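Local coordinates for GH3 beta-N-acetylglucosaminidase (Paenibacillaceae, PDB 6K5J), which hydrolyses terminal beta-linked N-acetylglucosamine residues, as a beta-N-acetylglucosaminidase of glycoside hydrolase family 3, at residues K388-V399 against Y422-Q432; A465-A473 against I490-T498. All blocks are in the same frame, centred on the assembly; numbering follows the deposited sequence.

Interaction 1: K388-V399 against Y422-Q432; sequences KPVLVVWPEVRV and YDVNEQTIGVQ
Strands 390-396 and 424-430 are the parallel pair of a beta-alpha-beta unit connected through helix 413-419, with 424-430 at the outer edge of a six-stranded mixed sheet. Seven consecutive bridges, from Val390 with Val424 to Glu396 with Gly430, fix the register. The N-H and C=O of Val390, Val392, Trp394 and Glu396 all bond across the pair; the central bond from Trp394 N to Gln427 O measures 2.8 Å and is nearly straight at 172°. The last, from Val431 N to Glu396 O, stretches to 3.2 Å, its donor standing above the carbonyl plane. On the face bearing Leu391, Val393 and Pro395, Val393 CG1 packs against Ile429 CD1 at 3.6 Å. Next to it Gln427, bent at chi2 (-68°), turns its amide back along its own strand, where NE2 donates to Asn425 OD1 at 2.8 Å, in the carbonyl plane on a lone pair. The other face carries Glu426, whose chain runs alongside Trp394 with the carboxylate and indole planes 46° apart; OE2 lies 3.4 Å from Val392 CG1, while Thr412 and the backbone N of Gly414 bind the carboxylate. Beyond the strands, Arg398 grips Glu396 OE2 side-on through NE (2.6 Å) and NH2, with OE2 lying almost in the guanidinium plane, and one guanidinium face lies over Gly430, whose N is 3.2 Å above that plane. Arg398 NH1 also pairs with Glu437 of helix 435-447, the residue that accepts the Gly430 N-H. Two acidic groups thus hold the guanidinium flat over the backbone, probably offsetting its charge, while the bonding of Glu426 to Thr412 and Gly414 ties the edge strand to the start of the crossover helix.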
loop_
_atom_site.group_PDB
_atom_site.type_symbol
_atom_site.label_atom_id
_atom_site.label_comp_id
_atom_site.label_asym_id
_atom_site.label_seq_id
_atom_site.Cartn_x
_atom_site.Cartn_y
_atom_site.Cartn_z
ATOM N N LYS A 388 29.354 -14.331 -21.124
ATOM C CA LYS A 388 30.109 -13.249 -20.526
ATOM C C LYS A 388 29.589 -12.961 -19.121
ATOM O O LYS A 388 28.411 -13.207 -18.832
ATOM C CB LYS A 388 30.012 -11.978 -21.380
ATOM C CG LYS A 388 30.651 -12.087 -22.754
ATOM C CD LYS A 388 30.326 -10.856 -23.585
ATOM C CE LYS A 388 31.463 -10.502 -24.535
ATOM N NZ LYS A 388 31.748 -11.592 -25.508
ATOM N N PRO A 389 30.436 -12.445 -18.229
ATOM C CA PRO A 389 29.967 -12.089 -16.885
ATOM C C PRO A 389 28.945 -10.967 -16.945
ATOM O O PRO A 389 28.867 -10.206 -17.912
ATOM C CB PRO A 389 31.241 -11.626 -16.160
ATOM C CG PRO A 389 32.384 -12.022 -17.061
ATOM C CD PRO A 389 31.836 -12.045 -18.443
ATOM N N VAL A 390 28.163 -10.864 -15.878
ATOM C CA VAL A 390 27.134 -9.841 -15.751
ATOM C C VAL A 390 27.325 -9.148 -14.411
ATOM O O VAL A 390 27.375 -9.807 -13.366
ATOM C CB VAL A 390 25.719 -10.444 -15.844
ATOM C CG1 VAL A 390 24.653 -9.335 -15.864
ATOM C CG2 VAL A 390 25.592 -11.340 -17.073
ATOM N N LEU A 391 27.439 -7.831 -14.439
ATOM C CA LEU A 391 27.444 -7.038 -13.221
ATOM C C LEU A 391 26.022 -6.556 -12.959
ATOM O O LEU A 391 25.456 -5.818 -13.768
ATOM C CB LEU A 391 28.399 -5.854 -13.347
ATOM C CG LEU A 391 28.358 -4.901 -12.146
ATOM C CD1 LEU A 391 28.865 -5.596 -10.863
ATOM C CD2 LEU A 391 29.141 -3.639 -12.434
ATOM N N VAL A 392 25.441 -6.977 -11.844
ATOM C CA VAL A 392 24.126 -6.505 -11.426
ATOM C C VAL A 392 24.312 -5.543 -10.261
ATOM O O VAL A 392 24.934 -5.893 -9.248
ATOM C CB VAL A 392 23.197 -7.665 -11.034
ATOM C CG1 VAL A 392 21.842 -7.112 -10.529
ATOM C CG2 VAL A 392 22.998 -8.616 -12.221
ATOM N N VAL A 393 23.777 -4.336 -10.403
ATOM C CA VAL A 393 23.793 -3.332 -9.345
ATOM C C VAL A 393 22.435 -3.361 -8.655
ATOM O O VAL A 393 21.406 -3.074 -9.277
ATOM C CB VAL A 393 24.118 -1.938 -9.902
ATOM C CG1 VAL A 393 24.300 -0.939 -8.765
ATOM C CG2 VAL A 393 25.381 -1.997 -10.755
ATOM N N TRP A 394 22.422 -3.734 -7.380
ATOM C CA TRP A 394 21.178 -4.024 -6.676
ATOM C C TRP A 394 20.970 -3.003 -5.570
ATOM O O TRP A 394 21.821 -2.892 -4.674
ATOM C CB TRP A 394 21.188 -5.441 -6.103
ATOM C CG TRP A 394 19.924 -5.775 -5.358
ATOM C CD1 TRP A 394 19.751 -5.798 -4.000
ATOM C CD2 TRP A 394 18.653 -6.116 -5.929
ATOM N NE1 TRP A 394 18.448 -6.125 -3.692
ATOM C CE2 TRP A 394 17.754 -6.324 -4.857
ATOM C CE3 TRP A 394 18.186 -6.253 -7.243
ATOM C CZ2 TRP A 394 16.418 -6.681 -5.057
ATOM C CZ3 TRP A 394 16.851 -6.603 -7.440
ATOM C CH2 TRP A 394 15.985 -6.808 -6.351
ATOM N N PRO A 395 19.870 -2.250 -5.582
ATOM C CA PRO A 395 19.651 -1.222 -4.563
ATOM C C PRO A 395 18.920 -1.762 -3.346
ATOM O O PRO A 395 18.074 -2.651 -3.435
ATOM C CB PRO A 395 18.781 -0.202 -5.309
ATOM C CG PRO A 395 17.894 -1.090 -6.187
ATOM C CD PRO A 395 18.765 -2.301 -6.562
ATOM N N GLU A 396 19.256 -1.207 -2.183
ATOM C CA GLU A 396 18.571 -1.588 -0.955
ATOM C C GLU A 396 18.209 -0.330 -0.181
ATOM O O GLU A 396 18.999 0.618 -0.108
ATOM C CB GLU A 396 19.421 -2.540 -0.078
ATOM C CG GLU A 396 20.683 -1.920 0.494
ATOM C CD GLU A 396 21.365 -2.783 1.558
ATOM O OE1 GLU A 396 20.931 -3.936 1.793
ATOM O OE2 GLU A 396 22.347 -2.291 2.162
ATOM N N VAL A 397 16.988 -0.314 0.353
ATOM C CA VAL A 397 16.554 0.778 1.212
ATOM C C VAL A 397 17.250 0.643 2.559
ATOM O O VAL A 397 17.245 -0.431 3.175
ATOM C CB VAL A 397 15.024 0.771 1.360
ATOM C CG1 VAL A 397 14.575 1.811 2.392
ATOM C CG2 VAL A 397 14.356 1.037 0.013
ATOM N N ARG A 398 17.875 1.725 3.014
ATOM C CA ARG A 398 18.604 1.696 4.274
ATOM C C ARG A 398 18.004 2.592 5.343
ATOM O O ARG A 398 18.093 2.257 6.524
ATOM C CB ARG A 398 20.065 2.079 4.035
ATOM C CG ARG A 398 20.729 1.100 3.101
ATOM C CD ARG A 398 22.180 1.387 2.882
ATOM N NE ARG A 398 22.811 0.250 2.228
ATOM C CZ ARG A 398 23.914 0.334 1.503
ATOM N NH1 ARG A 398 24.512 1.513 1.342
ATOM N NH2 ARG A 398 24.414 -0.759 0.942
ATOM N N VAL A 399 17.387 3.707 4.958
ATOM C CA VAL A 399 16.600 4.545 5.862
ATOM C C VAL A 399 15.146 4.461 5.416
ATOM O O VAL A 399 14.799 4.894 4.309
ATOM C CB VAL A 399 17.104 5.998 5.888
ATOM C CG1 VAL A 399 17.343 6.528 4.471
ATOM C CG2 VAL A 399 16.120 6.889 6.649
ATOM N N TYR A 422 23.870 -17.969 -15.220
ATOM C CA TYR A 422 24.692 -16.833 -15.596
ATOM C C TYR A 422 25.768 -16.576 -14.539
ATOM O O TYR A 422 25.607 -16.893 -13.355
ATOM C CB TYR A 422 23.818 -15.585 -15.812
ATOM C CG TYR A 422 23.062 -15.662 -17.123
ATOM C CD1 TYR A 422 22.035 -16.593 -17.299
ATOM C CD2 TYR A 422 23.398 -14.851 -18.190
ATOM C CE1 TYR A 422 21.359 -16.698 -18.506
ATOM C CE2 TYR A 422 22.717 -14.935 -19.399
ATOM C CZ TYR A 422 21.706 -15.865 -19.551
ATOM O OH TYR A 422 21.038 -15.964 -20.752
ATOM N N ASP A 423 26.894 -16.040 -15.002
ATOM C CA ASP A 423 28.047 -15.707 -14.168
ATOM C C ASP A 423 27.854 -14.274 -13.694
ATOM O O ASP A 423 28.138 -13.323 -14.422
ATOM C CB ASP A 423 29.331 -15.886 -14.974
ATOM C CG ASP A 423 30.584 -15.447 -14.225
ATOM O OD1 ASP A 423 30.536 -15.265 -12.996
ATOM O OD2 ASP A 423 31.623 -15.292 -14.898
ATOM N N VAL A 424 27.369 -14.117 -12.466
ATOM C CA VAL A 424 26.838 -12.849 -11.985
ATOM C C VAL A 424 27.708 -12.335 -10.848
ATOM O O VAL A 424 28.006 -13.068 -9.899
ATOM C CB VAL A 424 25.374 -13.000 -11.530
ATOM C CG1 VAL A 424 24.879 -11.730 -10.871
ATOM C CG2 VAL A 424 24.480 -13.383 -12.728
ATOM N N ASN A 425 28.095 -11.071 -10.936
ATOM C CA ASN A 425 28.623 -10.323 -9.805
ATOM C C ASN A 425 27.526 -9.346 -9.386
ATOM O O ASN A 425 27.321 -8.329 -10.050
ATOM C CB ASN A 425 29.907 -9.596 -10.200
ATOM C CG ASN A 425 30.573 -8.898 -9.027
ATOM O OD1 ASN A 425 29.945 -8.643 -8.002
ATOM N ND2 ASN A 425 31.865 -8.604 -9.168
ATOM N N GLU A 426 26.811 -9.648 -8.294
ATOM C CA GLU A 426 25.769 -8.752 -7.791
ATOM C C GLU A 426 26.304 -7.889 -6.653
ATOM O O GLU A 426 26.665 -8.402 -5.587
ATOM C CB GLU A 426 24.534 -9.513 -7.317
ATOM C CG GLU A 426 23.385 -8.567 -6.972
ATOM C CD GLU A 426 22.044 -9.274 -6.892
ATOM O OE1 GLU A 426 21.910 -10.214 -6.077
ATOM O OE2 GLU A 426 21.130 -8.896 -7.664
ATOM N N GLN A 427 26.309 -6.578 -6.871
ATOM C CA GLN A 427 26.785 -5.601 -5.901
ATOM C C GLN A 427 25.593 -4.842 -5.333
ATOM O O GLN A 427 24.839 -4.214 -6.084
ATOM C CB GLN A 427 27.766 -4.632 -6.555
ATOM C CG GLN A 427 29.083 -5.279 -6.971
ATOM C CD GLN A 427 29.915 -5.697 -5.773
ATOM O OE1 GLN A 427 29.965 -4.989 -4.769
ATOM N NE2 GLN A 427 30.560 -6.859 -5.868
ATOM N N THR A 428 25.427 -4.895 -4.017
ATOM C CA THR A 428 24.345 -4.177 -3.358
ATOM C C THR A 428 24.814 -2.787 -2.959
ATOM O O THR A 428 25.858 -2.636 -2.317
ATOM C CB THR A 428 23.851 -4.930 -2.128
ATOM O OG1 THR A 428 23.351 -6.203 -2.533
ATOM C CG2 THR A 428 22.733 -4.144 -1.427
ATOM N N ILE A 429 24.041 -1.776 -3.341
ATOM C CA ILE A 429 24.342 -0.393 -3.006
ATOM C C ILE A 429 23.092 0.242 -2.410
ATOM O O ILE A 429 21.983 -0.282 -2.524
ATOM C CB ILE A 429 24.837 0.410 -4.226
ATOM C CG1 ILE A 429 23.705 0.603 -5.240
ATOM C CG2 ILE A 429 26.054 -0.281 -4.854
ATOM C CD1 ILE A 429 24.017 1.632 -6.333
ATOM N N GLY A 430 23.284 1.373 -1.745
ATOM C CA GLY A 430 22.160 2.082 -1.176
ATOM C C GLY A 430 21.353 2.798 -2.240
ATOM O O GLY A 430 21.866 3.183 -3.295
ATOM N N VAL A 431 20.057 2.955 -1.959
ATOM C CA VAL A 431 19.200 3.736 -2.849
ATOM C C VAL A 431 19.750 5.144 -3.001
ATOM O O VAL A 431 19.623 5.766 -4.065
ATOM C CB VAL A 431 17.754 3.720 -2.315
ATOM C CG1 VAL A 431 16.905 4.791 -2.977
ATOM C CG2 VAL A 431 17.148 2.355 -2.537
ATOM N N GLN A 432 20.379 5.665 -1.947
ATOM C CA GLN A 432 21.268 6.819 -2.024
ATOM C C GLN A 432 22.688 6.290 -1.842
ATOM O O GLN A 432 23.182 6.187 -0.707
ATOM C CB GLN A 432 20.919 7.857 -0.957
ATOM C CG GLN A 432 19.457 8.308 -1.011
ATOM C CD GLN A 432 19.021 9.001 0.263
ATOM O OE1 GLN A 432 19.512 10.081 0.594
ATOM N NE2 GLN A 432 18.099 8.379 0.993
HETATM O O HOH W 1 26.856 -15.163 -17.829
HETATM O O HOH W 2 23.481 4.551 1.258
#

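Interaction 2: A465-A473 against I490-T498; sequences AALIEALAA and INALPTVKT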
loop_
_atom_site.group_PDB
_atom_site.type_symbol
_atom_site.label_atom_id
_atom_site.label_comp_id
_atom_site.label_asym_id
_atom_site.label_seq_id
_atom_site.Cartn_x
_atom_site.Cartn_y
_atom_site.Cartn_z
ATOM N N ALA A 465 20.873 8.401 -9.805
ATOM C CA ALA A 465 20.695 8.724 -11.216
ATOM C C ALA A 465 22.016 9.117 -11.862
ATOM O O ALA A 465 22.274 8.781 -13.026
ATOM C CB ALA A 465 19.660 9.840 -11.382
ATOM N N ALA A 466 22.870 9.821 -11.119
ATOM C CA ALA A 466 24.154 10.247 -11.668
ATOM C C ALA A 466 25.060 9.055 -11.947
ATOM O O ALA A 466 25.748 9.025 -12.973
ATOM C CB ALA A 466 24.829 11.235 -10.713
ATOM N N LEU A 467 25.074 8.063 -11.048
ATOM C CA LEU A 467 25.824 6.841 -11.306
ATOM C C LEU A 467 25.342 6.167 -12.582
ATOM O O LEU A 467 26.147 5.763 -13.430
ATOM C CB LEU A 467 25.706 5.883 -10.118
ATOM C CG LEU A 467 26.234 4.460 -10.332
ATOM C CD1 LEU A 467 27.693 4.490 -10.747
ATOM C CD2 LEU A 467 26.058 3.622 -9.070
ATOM N N ILE A 468 24.020 6.046 -12.742
ATOM C CA ILE A 468 23.474 5.396 -13.930
ATOM C C ILE A 468 23.860 6.165 -15.188
ATOM O O ILE A 468 24.292 5.579 -16.189
ATOM C CB ILE A 468 21.945 5.255 -13.813
ATOM C CG1 ILE A 468 21.583 4.307 -12.674
ATOM C CG2 ILE A 468 21.386 4.771 -15.131
ATOM C CD1 ILE A 468 20.090 4.341 -12.299
ATOM N N GLU A 469 23.679 7.489 -15.166
ATOM C CA GLU A 469 24.047 8.302 -16.321
ATOM C C GLU A 469 25.539 8.206 -16.625
ATOM O O GLU A 469 25.937 8.242 -17.795
ATOM C CB GLU A 469 23.634 9.760 -16.091
ATOM C CG GLU A 469 22.152 10.040 -16.382
ATOM C CD GLU A 469 21.832 10.075 -17.866
ATOM O OE1 GLU A 469 22.268 11.032 -18.548
ATOM O OE2 GLU A 469 21.149 9.149 -18.362
ATOM N N ALA A 470 26.372 8.060 -15.594
ATOM C CA ALA A 470 27.806 7.886 -15.814
ATOM C C ALA A 470 28.092 6.573 -16.531
ATOM O O ALA A 470 28.857 6.532 -17.507
ATOM C CB ALA A 470 28.552 7.946 -14.478
ATOM N N LEU A 471 27.473 5.485 -16.063
ATOM C CA LEU A 471 27.646 4.194 -16.715
ATOM C C LEU A 471 27.126 4.232 -18.142
ATOM O O LEU A 471 27.686 3.581 -19.034
ATOM C CB LEU A 471 26.932 3.100 -15.919
ATOM C CG LEU A 471 27.444 2.815 -14.513
ATOM C CD1 LEU A 471 26.499 1.872 -13.767
ATOM C CD2 LEU A 471 28.838 2.201 -14.602
ATOM N N ALA A 472 26.050 4.984 -18.374
ATOM C CA ALA A 472 25.468 5.076 -19.705
ATOM C C ALA A 472 26.387 5.791 -20.679
ATOM O O ALA A 472 26.264 5.586 -21.892
ATOM C CB ALA A 472 24.112 5.796 -19.647
ATOM N N ALA A 473 27.299 6.619 -20.176
ATOM C CA ALA A 473 28.231 7.358 -21.018
ATOM C C ALA A 473 29.521 6.594 -21.304
ATOM O O ALA A 473 30.325 7.055 -22.122
ATOM C CB ALA A 473 28.566 8.705 -20.371
ATOM N N ILE A 490 13.025 6.739 -15.801
ATOM C CA ILE A 490 13.515 6.975 -17.160
ATOM C C ILE A 490 13.568 8.466 -17.470
ATOM O O ILE A 490 14.383 8.904 -18.290
ATOM C CB ILE A 490 12.644 6.226 -18.191
ATOM C CG1 ILE A 490 13.255 6.305 -19.591
ATOM C CG2 ILE A 490 11.220 6.764 -18.207
ATOM C CD1 ILE A 490 12.490 5.511 -20.634
ATOM N N ASN A 491 12.690 9.262 -16.840
ATOM C CA ASN A 491 12.637 10.707 -17.072
ATOM C C ASN A 491 13.907 11.412 -16.620
ATOM O O ASN A 491 14.196 12.516 -17.099
ATOM C CB ASN A 491 11.441 11.329 -16.339
ATOM C CG ASN A 491 10.116 10.930 -16.943
ATOM O OD1 ASN A 491 10.058 10.461 -18.079
ATOM N ND2 ASN A 491 9.040 11.117 -16.187
ATOM N N ALA A 492 14.657 10.807 -15.703
ATOM C CA ALA A 492 15.902 11.355 -15.195
ATOM C C ALA A 492 17.132 10.725 -15.835
ATOM O O ALA A 492 18.248 11.005 -15.392
ATOM C CB ALA A 492 15.973 11.186 -13.674
ATOM N N LEU A 493 16.956 9.886 -16.860
ATOM C CA LEU A 493 18.041 9.071 -17.419
ATOM C C LEU A 493 18.113 9.217 -18.940
ATOM O O LEU A 493 17.936 8.247 -19.684
ATOM C CB LEU A 493 17.856 7.603 -17.020
ATOM C CG LEU A 493 17.812 7.336 -15.519
ATOM C CD1 LEU A 493 17.387 5.886 -15.240
ATOM C CD2 LEU A 493 19.170 7.636 -14.867
ATOM N N PRO A 494 18.408 10.420 -19.442
ATOM C CA PRO A 494 18.327 10.636 -20.897
ATOM C C PRO A 494 19.378 9.886 -21.709
ATOM O O PRO A 494 19.154 9.666 -22.906
ATOM C CB PRO A 494 18.483 12.161 -21.037
ATOM C CG PRO A 494 19.201 12.588 -19.798
ATOM C CD PRO A 494 18.751 11.656 -18.709
ATOM N N THR A 495 20.494 9.473 -21.110
ATOM C CA THR A 495 21.552 8.778 -21.834
ATOM C C THR A 495 21.345 7.271 -21.891
ATOM O O THR A 495 21.987 6.595 -22.707
ATOM C CB THR A 495 22.907 9.082 -21.186
ATOM O OG1 THR A 495 22.949 10.470 -20.829
ATOM C CG2 THR A 495 24.064 8.767 -22.142
ATOM N N VAL A 496 20.454 6.733 -21.054
ATOM C CA VAL A 496 20.235 5.289 -21.008
ATOM C C VAL A 496 19.606 4.836 -22.316
ATOM O O VAL A 496 18.675 5.469 -22.827
ATOM C CB VAL A 496 19.364 4.942 -19.790
ATOM C CG1 VAL A 496 18.783 3.541 -19.894
ATOM C CG2 VAL A 496 20.175 5.093 -18.527
ATOM N N LYS A 497 20.126 3.745 -22.881
ATOM C CA LYS A 497 19.619 3.254 -24.160
ATOM C C LYS A 497 18.537 2.191 -24.018
ATOM O O LYS A 497 17.704 2.048 -24.921
ATOM C CB LYS A 497 20.766 2.681 -24.997
ATOM C CG LYS A 497 21.719 3.729 -25.545
ATOM C CD LYS A 497 22.856 3.068 -26.328
ATOM C CE LYS A 497 24.095 3.956 -26.363
ATOM N NZ LYS A 497 25.323 3.155 -26.595
ATOM N N THR A 498 18.541 1.431 -22.922
ATOM C CA THR A 498 17.619 0.319 -22.713
ATOM C C THR A 498 17.059 0.427 -21.305
ATOM O O THR A 498 17.821 0.375 -20.335
ATOM C CB THR A 498 18.323 -1.030 -22.894
ATOM O OG1 THR A 498 19.016 -1.040 -24.147
ATOM C CG2 THR A 498 17.320 -2.178 -22.856
#
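With CG of Glu469 anti to its carbonyl carbon (chi1 -81°) and the chain bent at chi2 (-74°), the carboxylate swings out from helix 462-472 onto the turn that carries Thr495, whose OG1 stands anti to its own carbonyl carbon, beside its N. Both oxygens are engaged there. OE2 receives the backbone N-H of Thr495 on its syn lone pair at 2.8 Å, with an N-H...O angle of 153°, and OE1 takes the hydroxyl of Thr495 in a very short bond whose modelled length should be read with caution. The ring of Pro494 lies against the same carboxylate, its CD atom 3.5 Å from OE2. Leu493 to Val496 form a type I beta turn, closed by Val496 N to Leu493 O at 3.2 Å, and Arg377 bonds to the carbonyls of both end residues. Beside this polar grip runs an apolar seam: Ile468 CG2 meets Leu493 CD2 and Val496 CG2, each at 3.6 Å, the side chains crossing at a slant. One helical turn further on, Ala472 CB sits 3.8 Å from Thr495 CB. Ile468 and Val496 also rest on Val481 of strand 478-483, which places the turn beside the helix over the sheet. The backbone bond to OE2 ties the turn to the helix and would probably favour the ionised carboxylate.

How the interactions relate
Interactions 1 and 2 lie in the same C-terminal alpha/beta region, built round the mixed sheet of strands 374-377, 390-396, 424-430, 450-455, 478-483 and 499-501, with centres 16 Å apart. Along the chain interaction 1 closes before interaction 2 opens: the first joins two strands of the sheet, the second sets helix 462-472 against the loop leading from strand 478-483 to 499-501. They touch directly, Ile429 CD1 lying 4.0 Å from Leu467 CD2. Helix 435-447 bridges them further, receiving Gln427 and Ile429 from 422-432 and Leu467 and Leu471 from 465-473. Helix 462-472 is thus the common element, meeting the edge strand through Leu467 and the loop through Ile468 and Glu469.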